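Local atomic coordinates of listeriolysin O (Listeria monocytogenes, PDB entry 4CDB), a protein that binds cholesterol-containing host membranes, assembles into oligomers and inserts as a beta-stranded pore that lyses the target cell. Residues A[10-13]-A[14-18]; A[17-20]-A[21-24]; A[96-99]-A[100-103]; A[144-147]-A[148-152]; A[230-233]-A[234-238]. All blocks are in the same frame, centred on the assembly; numbering follows the deposited sequence.

Overall arrangement
From the N terminus, interaction 1 starts helix 14-28 and interaction 2 continues along it, sharing Lys17 and Lys18; Lys12 NZ of the first packs on Ala20 CB of the second. Interaction 3 ends the short helix 97-100, interaction 4 lies in the last turns of helix 137-152, and interaction 5 is a turn in the loop between strand 207-222 and helix 238-243. All five are local, following one another without nesting or crossing. In space the last returns to the first two: Glu16 CG meets Lys234 O, and Ile23 CD1 meets Val236 O, joining helix 14-28 to that loop. Interactions 3 and 4 stand apart, their centres about 30 Å from each other.

Interaction 1: A[10-13]-A[14-18]; sequences SPKT and PIEKK
Glu16 reaches back over the start of its own helix and takes the backbone N-H of Thr13 on OE1, at 2.9 Å from Thr13 N and with the N-H pointing well at the oxygen (164°). The donor comes from above the carboxylate plane, 46° out of it. In the other direction the Thr13 hydroxyl accepts from Glu16 N, a weak bond of 3.4 Å to OG1. These reciprocal links between N-cap and third helical residue make a capping box, and they tie the proline-rich N-terminal segment to the first turn of helix 14-28. The rotation of Thr13 sets this up: with chi1 at 63°, OG1 lies between the backbone N and the carbonyl carbon, which brings it toward Glu16 N, while CG2 stands 3.9 Å from Glu16 OE1. The OG1 oxygen also rests against the Glu16 chain, 3.2 Å from CG. Beside the box the regular helical ladder begins, Lys17 N donating to Thr13 O at 3.0 Å. Lys12 adds the apolar part of its chain, its CB lying 3.8 Å from Lys17 CG and also near Glu16 OE1, before the extended remainder runs on past Glu16 O, its NZ reaching Ala20 CB. A water donates both to Glu16 OE1 and to Pro11 O, so that OE1 is held by a backbone N-H and a water together. Another water lies close to Glu16 O and accepts a weak bond from Lys12 NZ. Farther out, the poorly ordered Ser10 has its OG hydrogen-bonded to OD1 of Asp112, just before strand 114-118.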
loop_
_atom_site.group_PDB
_atom_site.type_symbol
_atom_site.label_atom_id
_atom_site.label_comp_id
_atom_site.label_asym_id
_atom_site.label_seq_id
_atom_site.Cartn_x
_atom_site.Cartn_y
_atom_site.Cartn_z
ATOM N N SER A 10 13.399 31.629 -32.133
ATOM C CA SER A 10 14.782 32.068 -32.305
ATOM C C SER A 10 15.110 32.253 -33.784
ATOM O O SER A 10 14.614 31.504 -34.628
ATOM C CB SER A 10 15.742 31.054 -31.679
ATOM O OG SER A 10 15.448 30.858 -30.308
ATOM N N PRO A 11 15.949 33.253 -34.105
ATOM C CA PRO A 11 16.330 33.529 -35.496
ATOM C C PRO A 11 17.072 32.356 -36.135
ATOM O O PRO A 11 17.924 31.744 -35.490
ATOM C CB PRO A 11 17.262 34.741 -35.371
ATOM C CG PRO A 11 17.762 34.701 -33.963
ATOM C CD PRO A 11 16.615 34.166 -33.161
ATOM N N LYS A 12 16.749 32.050 -37.389
ATOM C CA LYS A 12 17.349 30.909 -38.074
ATOM C C LYS A 12 17.748 31.212 -39.522
ATOM O O LYS A 12 17.044 31.924 -40.236
ATOM C CB LYS A 12 16.402 29.704 -38.033
ATOM C CG LYS A 12 16.285 29.040 -36.667
ATOM C CD LYS A 12 15.313 27.869 -36.701
ATOM C CE LYS A 12 15.235 27.174 -35.348
ATOM N NZ LYS A 12 14.199 26.105 -35.328
ATOM N N THR A 13 18.887 30.666 -39.941
ATOM C CA THR A 13 19.324 30.743 -41.331
ATOM C C THR A 13 18.444 29.823 -42.175
ATOM O O THR A 13 17.784 28.938 -41.630
ATOM C CB THR A 13 20.802 30.316 -41.476
ATOM O OG1 THR A 13 20.946 28.947 -41.081
ATOM C CG2 THR A 13 21.701 31.190 -40.617
ATOM N N PRO A 14 18.415 30.039 -43.506
ATOM C CA PRO A 14 17.614 29.195 -44.401
ATOM C C PRO A 14 17.789 27.687 -44.182
ATOM O O PRO A 14 16.793 26.966 -44.187
ATOM C CB PRO A 14 18.118 29.598 -45.787
ATOM C CG PRO A 14 18.455 31.048 -45.629
ATOM C CD PRO A 14 18.998 31.190 -44.225
ATOM N N ILE A 15 19.017 27.219 -43.984
ATOM C CA ILE A 15 19.244 25.786 -43.799
ATOM C C ILE A 15 18.818 25.315 -42.406
ATOM O O ILE A 15 18.441 24.156 -42.220
ATOM C CB ILE A 15 20.712 25.375 -44.090
ATOM C CG1 ILE A 15 20.817 23.858 -44.275
ATOM C CG2 ILE A 15 21.647 25.855 -42.987
ATOM C CD1 ILE A 15 22.209 23.371 -44.628
ATOM N N GLU A 16 18.870 26.218 -41.433
ATOM C CA GLU A 16 18.421 25.902 -40.083
ATOM C C GLU A 16 16.907 25.722 -40.057
ATOM O O GLU A 16 16.382 24.884 -39.324
ATOM C CB GLU A 16 18.872 26.978 -39.090
ATOM C CG GLU A 16 20.353 26.898 -38.735
ATOM C CD GLU A 16 20.860 28.119 -37.985
ATOM O OE1 GLU A 16 20.090 29.088 -37.819
ATOM O OE2 GLU A 16 22.036 28.105 -37.565
ATOM N N LYS A 17 16.211 26.507 -40.873
ATOM C CA LYS A 17 14.766 26.381 -41.005
ATOM C C LYS A 17 14.414 25.080 -41.706
ATOM O O LYS A 17 13.441 24.415 -41.353
ATOM C CB LYS A 17 14.191 27.568 -41.781
ATOM C CG LYS A 17 14.339 28.898 -41.070
ATOM C CD LYS A 17 13.661 30.003 -41.858
ATOM C CE LYS A 17 13.767 31.337 -41.141
ATOM N NZ LYS A 17 13.118 32.421 -41.928
ATOM N N LYS A 18 15.214 24.726 -42.707
ATOM C CA LYS A 18 15.044 23.463 -43.412
ATOM C C LYS A 18 15.244 22.272 -42.470
ATOM O O LYS A 18 14.482 21.310 -42.509
ATOM C CB LYS A 18 16.008 23.377 -44.599
ATOM C CG LYS A 18 15.838 22.122 -45.449
ATOM C CD LYS A 18 16.928 22.005 -46.506
ATOM C CE LYS A 18 16.796 20.705 -47.290
ATOM N NZ LYS A 18 17.948 20.488 -48.209
HETATM O O HOH W 1 20.595 31.389 -36.782
HETATM O O HOH W 2 16.906 24.667 -36.812
#

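Interaction 2: A[17-20]-A[21-24]; sequences KKHA and DEID
His19 and Glu22 point the same way from one side of helix 14-28, the carboxylate oxygen OE1 lying at the ring edge, 3.7 Å from His19 ND1, with the two planes 54° apart. That is too long for a hydrogen bond, and ND1 is buried here without a polar partner. A water bridges Glu22 OE1 and His19 O, so this carbonyl serves both the water and the Ile23 amide. Lys18 approaches the other carboxylate oxygen loosely: its CE is 3.5 Å from Glu22 OE2, whereas NZ stays 4.3 Å from it, beyond a salt bridge. Here the extended lysine chain crosses the glutamate with its carbon atoms nearest, a slack arrangement on the exposed side. The tight part is the alpha-helical backbone, where four successive i to i+4 bonds run from Asp21, Glu22, Ile23 and Asp24 back to Lys17, Lys18, His19 and Ala20. Ile23 also presses its CG1 to 3.3 Å from His19 O, helped by chi1 of -69°, which swings that branch beside the backbone N. On the buried side, Ala20 packs on Lys12 of the N-terminal segment and on Arg227, and Asp24 binds Arg227 (salt bridge) and Ser229, fixing the helix against the loop between strand 207-222 and helix 238-243.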
loop_
_atom_site.group_PDB
_atom_site.type_symbol
_atom_site.label_atom_id
_atom_site.label_comp_id
_atom_site.label_asym_id
_atom_site.label_seq_id
_atom_site.Cartn_x
_atom_site.Cartn_y
_atom_site.Cartn_z
ATOM N N LYS A 17 16.211 26.507 -40.873
ATOM C CA LYS A 17 14.766 26.381 -41.005
ATOM C C LYS A 17 14.414 25.080 -41.706
ATOM O O LYS A 17 13.441 24.415 -41.353
ATOM C CB LYS A 17 14.191 27.568 -41.781
ATOM C CG LYS A 17 14.339 28.898 -41.070
ATOM C CD LYS A 17 13.661 30.003 -41.858
ATOM C CE LYS A 17 13.767 31.337 -41.141
ATOM N NZ LYS A 17 13.118 32.421 -41.928
ATOM N N LYS A 18 15.214 24.726 -42.707
ATOM C CA LYS A 18 15.044 23.463 -43.412
ATOM C C LYS A 18 15.244 22.272 -42.470
ATOM O O LYS A 18 14.482 21.310 -42.509
ATOM C CB LYS A 18 16.008 23.377 -44.599
ATOM C CG LYS A 18 15.838 22.122 -45.449
ATOM C CD LYS A 18 16.928 22.005 -46.506
ATOM C CE LYS A 18 16.796 20.705 -47.290
ATOM N NZ LYS A 18 17.948 20.488 -48.209
ATOM N N HIS A 19 16.260 22.345 -41.614
ATOM C CA HIS A 19 16.524 21.268 -40.661
ATOM C C HIS A 19 15.396 21.139 -39.638
ATOM O O HIS A 19 15.019 20.030 -39.256
ATOM C CB HIS A 19 17.864 21.478 -39.947
ATOM C CG HIS A 19 19.059 21.312 -40.832
ATOM N ND1 HIS A 19 19.061 20.489 -41.940
ATOM C CD2 HIS A 19 20.295 21.863 -40.774
ATOM C CE1 HIS A 19 20.243 20.542 -42.524
ATOM N NE2 HIS A 19 21.012 21.368 -41.835
ATOM N N ALA A 20 14.863 22.276 -39.199
ATOM C CA ALA A 20 13.763 22.280 -38.239
ATOM C C ALA A 20 12.527 21.628 -38.848
ATOM O O ALA A 20 11.834 20.847 -38.195
ATOM C CB ALA A 20 13.450 23.707 -37.781
ATOM N N ASP A 21 12.266 21.942 -40.111
ATOM C CA ASP A 21 11.141 21.362 -40.828
ATOM C C ASP A 21 11.331 19.858 -41.035
ATOM O O ASP A 21 10.378 19.090 -40.934
ATOM C CB ASP A 21 10.949 22.072 -42.165
ATOM C CG ASP A 21 9.850 21.454 -43.003
ATOM O OD1 ASP A 21 8.672 21.807 -42.788
ATOM O OD2 ASP A 21 10.162 20.624 -43.883
ATOM N N GLU A 22 12.562 19.442 -41.319
ATOM C CA GLU A 22 12.864 18.020 -41.457
ATOM C C GLU A 22 12.633 17.281 -40.141
ATOM O O GLU A 22 12.146 16.153 -40.131
ATOM C CB GLU A 22 14.300 17.800 -41.934
ATOM C CG GLU A 22 14.567 18.213 -43.372
ATOM C CD GLU A 22 16.023 18.041 -43.755
ATOM O OE1 GLU A 22 16.839 17.739 -42.858
ATOM O OE2 GLU A 22 16.352 18.204 -44.949
ATOM N N ILE A 23 12.991 17.920 -39.032
ATOM C CA ILE A 23 12.760 17.333 -37.715
ATOM C C ILE A 23 11.265 17.175 -37.450
ATOM O O ILE A 23 10.818 16.121 -36.993
ATOM C CB ILE A 23 13.428 18.156 -36.589
ATOM C CG1 ILE A 23 14.948 18.042 -36.684
ATOM C CG2 ILE A 23 12.968 17.674 -35.223
ATOM C CD1 ILE A 23 15.700 18.978 -35.753
ATOM N N ASP A 24 10.497 18.218 -37.753
ATOM C CA ASP A 24 9.046 18.176 -37.586
ATOM C C ASP A 24 8.427 16.983 -38.307
ATOM O O ASP A 24 7.677 16.214 -37.712
ATOM C CB ASP A 24 8.396 19.469 -38.089
ATOM C CG ASP A 24 8.649 20.646 -37.170
ATOM O OD1 ASP A 24 8.873 20.424 -35.962
ATOM O OD2 ASP A 24 8.616 21.796 -37.656
HETATM O O HOH W 3 17.083 17.983 -39.982
#

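Interaction 3: A[96-99]-A[100-103]; sequences NSEL and VENQ
Two glutamates of like charge come close together: Glu98 OE1 lies 3.6 Å from Glu101 OE2, with the carboxylate planes nearly perpendicular (83°). A water donates to Glu101 OE2 and accepts from Ser97 OG; its approach to Glu98 OE1 is too short to be trusted. The setting is the end of helix 97-100, closed by a Schellman motif: Gln103 N donates to Glu98 O at 3.0 Å, nearly in line with the carbonyl bond, and Asn102 N makes a weak bond to Leu99 O. Asn102 is the C-prime residue, and its positive phi of 58° turns the chain out of the helix. Its OD1 is hydrogen-bonded to Ala186 N, so the turn is fastened to the fold beyond. At the other end Asn96 is the N-cap, its OD1 accepting from Glu98 N, while its ND2 binds Asn250 OD1. One short helix is thus capped at both ends. Glu98 folds back at chi2, which brings its carboxylate toward Gln103 as well. The amide and carboxylate planes stand 77° apart, with Gln103 NE2 3.6 Å from Glu98 OE2. In the backbone, Glu101 N meets Ser97 O at 2.8 Å.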
loop_
_atom_site.group_PDB
_atom_site.type_symbol
_atom_site.label_atom_id
_atom_site.label_comp_id
_atom_site.label_asym_id
_atom_site.label_seq_id
_atom_site.Cartn_x
_atom_site.Cartn_y
_atom_site.Cartn_z
ATOM N N ASN A 96 10.551 4.865 -23.334
ATOM C CA ASN A 96 10.731 3.418 -23.405
ATOM C C ASN A 96 10.707 2.756 -22.030
ATOM O O ASN A 96 10.235 3.346 -21.057
ATOM C CB ASN A 96 12.024 3.070 -24.152
ATOM C CG ASN A 96 13.240 3.784 -23.586
ATOM O OD1 ASN A 96 13.277 4.138 -22.408
ATOM N ND2 ASN A 96 14.242 4.002 -24.430
ATOM N N SER A 97 11.228 1.536 -21.956
ATOM C CA SER A 97 11.214 0.768 -20.712
ATOM C C SER A 97 12.027 1.426 -19.598
ATOM O O SER A 97 11.752 1.222 -18.417
ATOM C CB SER A 97 11.715 -0.656 -20.961
ATOM O OG SER A 97 13.008 -0.637 -21.537
ATOM N N GLU A 98 13.024 2.221 -19.976
ATOM C CA GLU A 98 13.868 2.900 -18.995
ATOM C C GLU A 98 13.110 4.007 -18.270
ATOM O O GLU A 98 13.417 4.330 -17.126
ATOM C CB GLU A 98 15.129 3.463 -19.655
ATOM C CG GLU A 98 16.102 2.402 -20.147
ATOM C CD GLU A 98 16.718 1.600 -19.015
ATOM O OE1 GLU A 98 16.074 0.639 -18.543
ATOM O OE2 GLU A 98 17.847 1.930 -18.598
ATOM N N LEU A 99 12.121 4.588 -18.944
ATOM C CA LEU A 99 11.237 5.558 -18.308
ATOM C C LEU A 99 10.326 4.848 -17.314
ATOM O O LEU A 99 10.004 5.386 -16.254
ATOM C CB LEU A 99 10.402 6.302 -19.352
ATOM C CG LEU A 99 9.396 7.327 -18.821
ATOM C CD1 LEU A 99 10.089 8.334 -17.928
ATOM C CD2 LEU A 99 8.697 8.033 -19.968
ATOM N N VAL A 100 9.912 3.635 -17.668
ATOM C CA VAL A 100 9.095 2.815 -16.781
ATOM C C VAL A 100 9.915 2.387 -15.565
ATOM O O VAL A 100 9.402 2.309 -14.449
ATOM C CB VAL A 100 8.540 1.575 -17.514
ATOM C CG1 VAL A 100 7.720 0.710 -16.570
ATOM C CG2 VAL A 100 7.697 2.003 -18.701
ATOM N N GLU A 101 11.202 2.135 -15.787
ATOM C CA GLU A 101 12.113 1.764 -14.709
ATOM C C GLU A 101 12.502 2.959 -13.838
ATOM O O GLU A 101 13.354 2.833 -12.957
ATOM C CB GLU A 101 13.380 1.115 -15.268
ATOM C CG GLU A 101 13.484 -0.383 -15.028
ATOM C CD GLU A 101 12.981 -1.202 -16.198
ATOM O OE1 GLU A 101 11.749 -1.319 -16.363
ATOM O OE2 GLU A 101 13.823 -1.731 -16.955
ATOM N N ASN A 102 11.884 4.110 -14.094
ATOM C CA ASN A 102 12.164 5.339 -13.351
ATOM C C ASN A 102 13.628 5.768 -13.417
ATOM O O ASN A 102 14.167 6.324 -12.461
ATOM C CB ASN A 102 11.705 5.231 -11.894
ATOM C CG ASN A 102 10.199 5.118 -11.765
ATOM O OD1 ASN A 102 9.690 4.394 -10.911
ATOM N ND2 ASN A 102 9.478 5.829 -12.623
ATOM N N GLN A 103 14.266 5.490 -14.548
ATOM C CA GLN A 103 15.600 6.003 -14.835
ATOM C C GLN A 103 15.731 6.272 -16.334
ATOM O O GLN A 103 16.527 5.637 -17.024
ATOM C CB GLN A 103 16.685 5.042 -14.333
ATOM C CG GLN A 103 16.463 3.574 -14.682
ATOM C CD GLN A 103 17.603 2.683 -14.220
ATOM O OE1 GLN A 103 18.182 2.898 -13.155
ATOM N NE2 GLN A 103 17.934 1.680 -15.024
HETATM O O HOH W 4 14.565 -1.053 -19.399
#

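Interaction 4: A[144-147]-A[148-152]; sequences VNTL and VERWN
Arg150 bends at chi3 (63°) after a chi1 of -111° that lies away from the usual staggered positions, and this turns its guanidinium back along the helix toward Leu147. The leucine holds CG beside its own backbone N and extends beyond it, so that CD2 comes over one face of the guanidinium, offset toward the rim, at 3.6 Å from Arg150 NH2. The pair lies three residues apart near the end of the amphipathic helix 137-152. The same NH2 is hydrogen-bonded to the carbonyls of Asp127 and Lys129, which hold the flat group in place while the methyl packs on it. Nearer the backbone, Arg150 CB rests 3.4 Å from Thr146 O, the carbonyl that accepts its own N-H. Four i to i+4 bonds run through the segment, from Val148 N to Val144 O through to Trp151 N to Leu147 O. The inner side of the helix is apolar: Leu147 meets Ile118 and Ile130, Val148 meets Ile118, and Trp151 settles among Leu120, Met123 and Ala156 with NE1 bound to Pro121 O. This joins the helix to strands 114-118 and 129-132. On a more polar side Glu149 forms a salt bridge to Arg340, and its CG lies 3.4 Å from Asn145 O. Val148 CG2 lies 3.5 Å from Val144 O.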
loop_
_atom_site.group_PDB
_atom_site.type_symbol
_atom_site.label_atom_id
_atom_site.label_comp_id
_atom_site.label_asym_id
_atom_site.label_seq_id
_atom_site.Cartn_x
_atom_site.Cartn_y
_atom_site.Cartn_z
ATOM N N VAL A 144 13.887 27.729 -11.794
ATOM C CA VAL A 144 12.936 27.259 -10.794
ATOM C C VAL A 144 13.143 28.008 -9.478
ATOM O O VAL A 144 12.190 28.504 -8.876
ATOM C CB VAL A 144 13.073 25.740 -10.557
ATOM C CG1 VAL A 144 12.262 25.312 -9.342
ATOM C CG2 VAL A 144 12.646 24.966 -11.801
ATOM N N ASN A 145 14.397 28.093 -9.045
ATOM C CA ASN A 145 14.747 28.822 -7.831
ATOM C C ASN A 145 14.382 30.301 -7.916
ATOM O O ASN A 145 14.056 30.928 -6.907
ATOM C CB ASN A 145 16.236 28.665 -7.517
ATOM C CG ASN A 145 16.626 27.224 -7.256
ATOM O OD1 ASN A 145 15.782 26.393 -6.915
ATOM N ND2 ASN A 145 17.909 26.920 -7.409
ATOM N N THR A 146 14.442 30.851 -9.125
ATOM C CA THR A 146 14.093 32.250 -9.355
ATOM C C THR A 146 12.599 32.483 -9.131
ATOM O O THR A 146 12.201 33.472 -8.515
ATOM C CB THR A 146 14.490 32.705 -10.774
ATOM O OG1 THR A 146 15.884 32.444 -10.989
ATOM C CG2 THR A 146 14.221 34.191 -10.960
ATOM N N LEU A 147 11.778 31.561 -9.627
ATOM C CA LEU A 147 10.330 31.640 -9.446
ATOM C C LEU A 147 9.927 31.495 -7.980
ATOM O O LEU A 147 9.053 32.215 -7.493
ATOM C CB LEU A 147 9.622 30.576 -10.291
ATOM C CG LEU A 147 9.646 30.757 -11.811
ATOM C CD1 LEU A 147 8.921 29.608 -12.495
ATOM C CD2 LEU A 147 9.036 32.094 -12.214
ATOM N N VAL A 148 10.564 30.558 -7.282
ATOM C CA VAL A 148 10.278 30.317 -5.871
ATOM C C VAL A 148 10.631 31.535 -5.015
ATOM O O VAL A 148 9.876 31.918 -4.122
ATOM C CB VAL A 148 11.027 29.071 -5.346
ATOM C CG1 VAL A 148 10.975 29.006 -3.830
ATOM C CG2 VAL A 148 10.447 27.800 -5.957
ATOM N N GLU A 149 11.779 32.145 -5.297
ATOM C CA GLU A 149 12.197 33.342 -4.576
ATOM C C GLU A 149 11.277 34.521 -4.857
ATOM O O GLU A 149 11.012 35.334 -3.973
ATOM C CB GLU A 149 13.642 33.712 -4.919
ATOM C CG GLU A 149 14.675 32.904 -4.162
ATOM C CD GLU A 149 14.514 33.020 -2.655
ATOM O OE1 GLU A 149 14.294 34.147 -2.159
ATOM O OE2 GLU A 149 14.615 31.984 -1.965
ATOM N N ARG A 150 10.797 34.610 -6.094
ATOM C CA ARG A 150 9.879 35.675 -6.484
ATOM C C ARG A 150 8.567 35.596 -5.706
ATOM O O ARG A 150 7.989 36.620 -5.340
ATOM C CB ARG A 150 9.626 35.648 -7.996
ATOM C CG ARG A 150 10.240 36.827 -8.737
ATOM C CD ARG A 150 10.615 36.475 -10.174
ATOM N NE ARG A 150 9.463 36.114 -10.996
ATOM C CZ ARG A 150 9.520 35.898 -12.307
ATOM N NH1 ARG A 150 10.674 36.011 -12.951
ATOM N NH2 ARG A 150 8.424 35.572 -12.980
ATOM N N TRP A 151 8.111 34.376 -5.441
ATOM C CA TRP A 151 6.897 34.171 -4.661
ATOM C C TRP A 151 7.127 34.501 -3.188
ATOM O O TRP A 151 6.270 35.096 -2.535
ATOM C CB TRP A 151 6.391 32.734 -4.803
ATOM C CG TRP A 151 5.111 32.476 -4.053
ATOM C CD1 TRP A 151 3.841 32.738 -4.482
ATOM C CD2 TRP A 151 4.981 31.909 -2.741
ATOM N NE1 TRP A 151 2.929 32.369 -3.520
ATOM C CE2 TRP A 151 3.604 31.857 -2.442
ATOM C CE3 TRP A 151 5.894 31.439 -1.793
ATOM C CZ2 TRP A 151 3.120 31.355 -1.233
ATOM C CZ3 TRP A 151 5.412 30.943 -0.594
ATOM C CH2 TRP A 151 4.038 30.904 -0.324
ATOM N N ASN A 152 8.290 34.110 -2.674
ATOM C CA ASN A 152 8.641 34.365 -1.281
ATOM C C ASN A 152 8.793 35.852 -0.967
ATOM O O ASN A 152 8.717 36.259 0.191
ATOM C CB ASN A 152 9.927 33.621 -0.902
ATOM C CG ASN A 152 9.729 32.120 -0.801
ATOM O OD1 ASN A 152 8.682 31.646 -0.361
ATOM N ND2 ASN A 152 10.744 31.362 -1.202
#

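Interaction 5: A[230-233]-A[234-238]; sequences RFFG and KAVTK
Phe232 sets its CB against the branched side chain of Val236, 4.0 Å from Val236 CB, and its ring carbon CD1 lies 4.2 Å from Val236 CG1. The two side chains cross at a slant, with contact centred on the carbons next to the backbone. Val236 has CG1 anti to its backbone N (chi1 -176°), which sends that methyl toward the ring and puts CG2 over the turn, 3.4 Å from Gly233 O. The backbone between them forms a type I beta turn from Gly233 to Val236, closed by Val236 N donating to Gly233 O at 3.1 Å; the N-H aims well at the oxygen (163°), although the donor stands 55° out of the carbonyl plane. A water is placed 2.9 Å from Gly233 O and 2.7 Å from Val236 O. Lys234 and Ala235, at the turn's corner, point away from the hydrophobic pair. Phe232 also packs on Ile27 of helix 14-28, on Leu92 of strand 92-94 and on Leu241 of helix 238-243, which Val236 touches too, so the turn brings this loop onto helices 14-28 and 238-243. Thr237 then caps helix 238-243 with a weak bond from Gln240 N to its hydroxyl. The chemistry thus divides in two: apolar carbons face the protein interior, while Gly233 O takes the Val236 amide, with a water within bonding distance of it and of Val236 O.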
loop_
_atom_site.group_PDB
_atom_site.type_symbol
_atom_site.label_atom_id
_atom_site.label_comp_id
_atom_site.label_asym_id
_atom_site.label_seq_id
_atom_site.Cartn_x
_atom_site.Cartn_y
_atom_site.Cartn_z
ATOM N N ARG A 230 10.714 22.756 -31.934
ATOM C CA ARG A 230 10.911 23.944 -31.099
ATOM C C ARG A 230 11.841 23.720 -29.907
ATOM O O ARG A 230 12.513 24.645 -29.462
ATOM C CB ARG A 230 9.572 24.512 -30.612
ATOM C CG ARG A 230 9.122 25.764 -31.349
ATOM C CD ARG A 230 10.197 26.847 -31.334
ATOM N NE ARG A 230 9.986 27.852 -30.293
ATOM C CZ ARG A 230 10.701 27.949 -29.176
ATOM N NH1 ARG A 230 11.690 27.098 -28.936
ATOM N NH2 ARG A 230 10.428 28.903 -28.296
ATOM N N PHE A 231 11.879 22.495 -29.394
ATOM C CA PHE A 231 12.684 22.203 -28.210
ATOM C C PHE A 231 14.158 21.973 -28.534
ATOM O O PHE A 231 15.012 22.021 -27.648
ATOM C CB PHE A 231 12.114 21.008 -27.438
ATOM C CG PHE A 231 11.003 21.372 -26.492
ATOM C CD1 PHE A 231 10.711 22.701 -26.225
ATOM C CD2 PHE A 231 10.256 20.387 -25.863
ATOM C CE1 PHE A 231 9.691 23.044 -25.353
ATOM C CE2 PHE A 231 9.235 20.722 -24.990
ATOM C CZ PHE A 231 8.952 22.054 -24.734
ATOM N N PHE A 232 14.457 21.737 -29.806
ATOM C CA PHE A 232 15.827 21.442 -30.210
ATOM C C PHE A 232 16.597 22.690 -30.611
ATOM O O PHE A 232 16.022 23.642 -31.141
ATOM C CB PHE A 232 15.834 20.432 -31.355
ATOM C CG PHE A 232 15.205 19.121 -30.999
ATOM C CD1 PHE A 232 15.903 18.185 -30.253
ATOM C CD2 PHE A 232 13.913 18.823 -31.404
ATOM C CE1 PHE A 232 15.324 16.973 -29.919
ATOM C CE2 PHE A 232 13.331 17.615 -31.074
ATOM C CZ PHE A 232 14.036 16.690 -30.331
ATOM N N GLY A 233 17.902 22.678 -30.351
ATOM C CA GLY A 233 18.776 23.753 -30.786
ATOM C C GLY A 233 18.825 23.834 -32.300
ATOM O O GLY A 233 18.534 22.851 -32.988
ATOM N N LYS A 234 19.199 24.999 -32.819
ATOM C CA LYS A 234 19.171 25.241 -34.257
ATOM C C LYS A 234 20.189 24.410 -35.033
ATOM O O LYS A 234 20.123 24.333 -36.260
ATOM C CB LYS A 234 19.387 26.726 -34.548
ATOM C CG LYS A 234 20.733 27.258 -34.088
ATOM C CD LYS A 234 20.797 28.768 -34.248
ATOM C CE LYS A 234 22.140 29.321 -33.794
ATOM N NZ LYS A 234 22.198 30.810 -33.874
ATOM N N ALA A 235 21.128 23.793 -34.322
ATOM C CA ALA A 235 22.156 22.982 -34.969
ATOM C C ALA A 235 21.780 21.503 -35.027
ATOM O O ALA A 235 22.487 20.702 -35.639
ATOM C CB ALA A 235 23.493 23.159 -34.269
ATOM N N VAL A 236 20.673 21.140 -34.386
ATOM C CA VAL A 236 20.238 19.747 -34.363
ATOM C C VAL A 236 19.579 19.367 -35.687
ATOM O O VAL A 236 18.821 20.154 -36.262
ATOM C CB VAL A 236 19.267 19.472 -33.195
ATOM C CG1 VAL A 236 18.900 17.992 -33.136
ATOM C CG2 VAL A 236 19.883 19.920 -31.875
ATOM N N THR A 237 19.880 18.165 -36.171
ATOM C CA THR A 237 19.298 17.663 -37.410
ATOM C C THR A 237 18.566 16.343 -37.182
ATOM O O THR A 237 18.707 15.716 -36.131
ATOM C CB THR A 237 20.370 17.467 -38.505
ATOM O OG1 THR A 237 21.326 16.489 -38.078
ATOM C CG2 THR A 237 21.086 18.776 -38.786
ATOM N N LYS A 238 17.781 15.938 -38.175
ATOM C CA LYS A 238 17.071 14.666 -38.140
ATOM C C LYS A 238 18.060 13.510 -38.057
ATOM O O LYS A 238 17.821 12.525 -37.357
ATOM C CB LYS A 238 16.190 14.522 -39.384
ATOM C CG LYS A 238 15.695 13.107 -39.653
ATOM C CD LYS A 238 14.807 13.053 -40.888
ATOM C CE LYS A 238 15.509 13.639 -42.103
ATOM N NZ LYS A 238 14.639 13.632 -43.312
HETATM O O HOH W 5 17.341 22.310 -35.629
#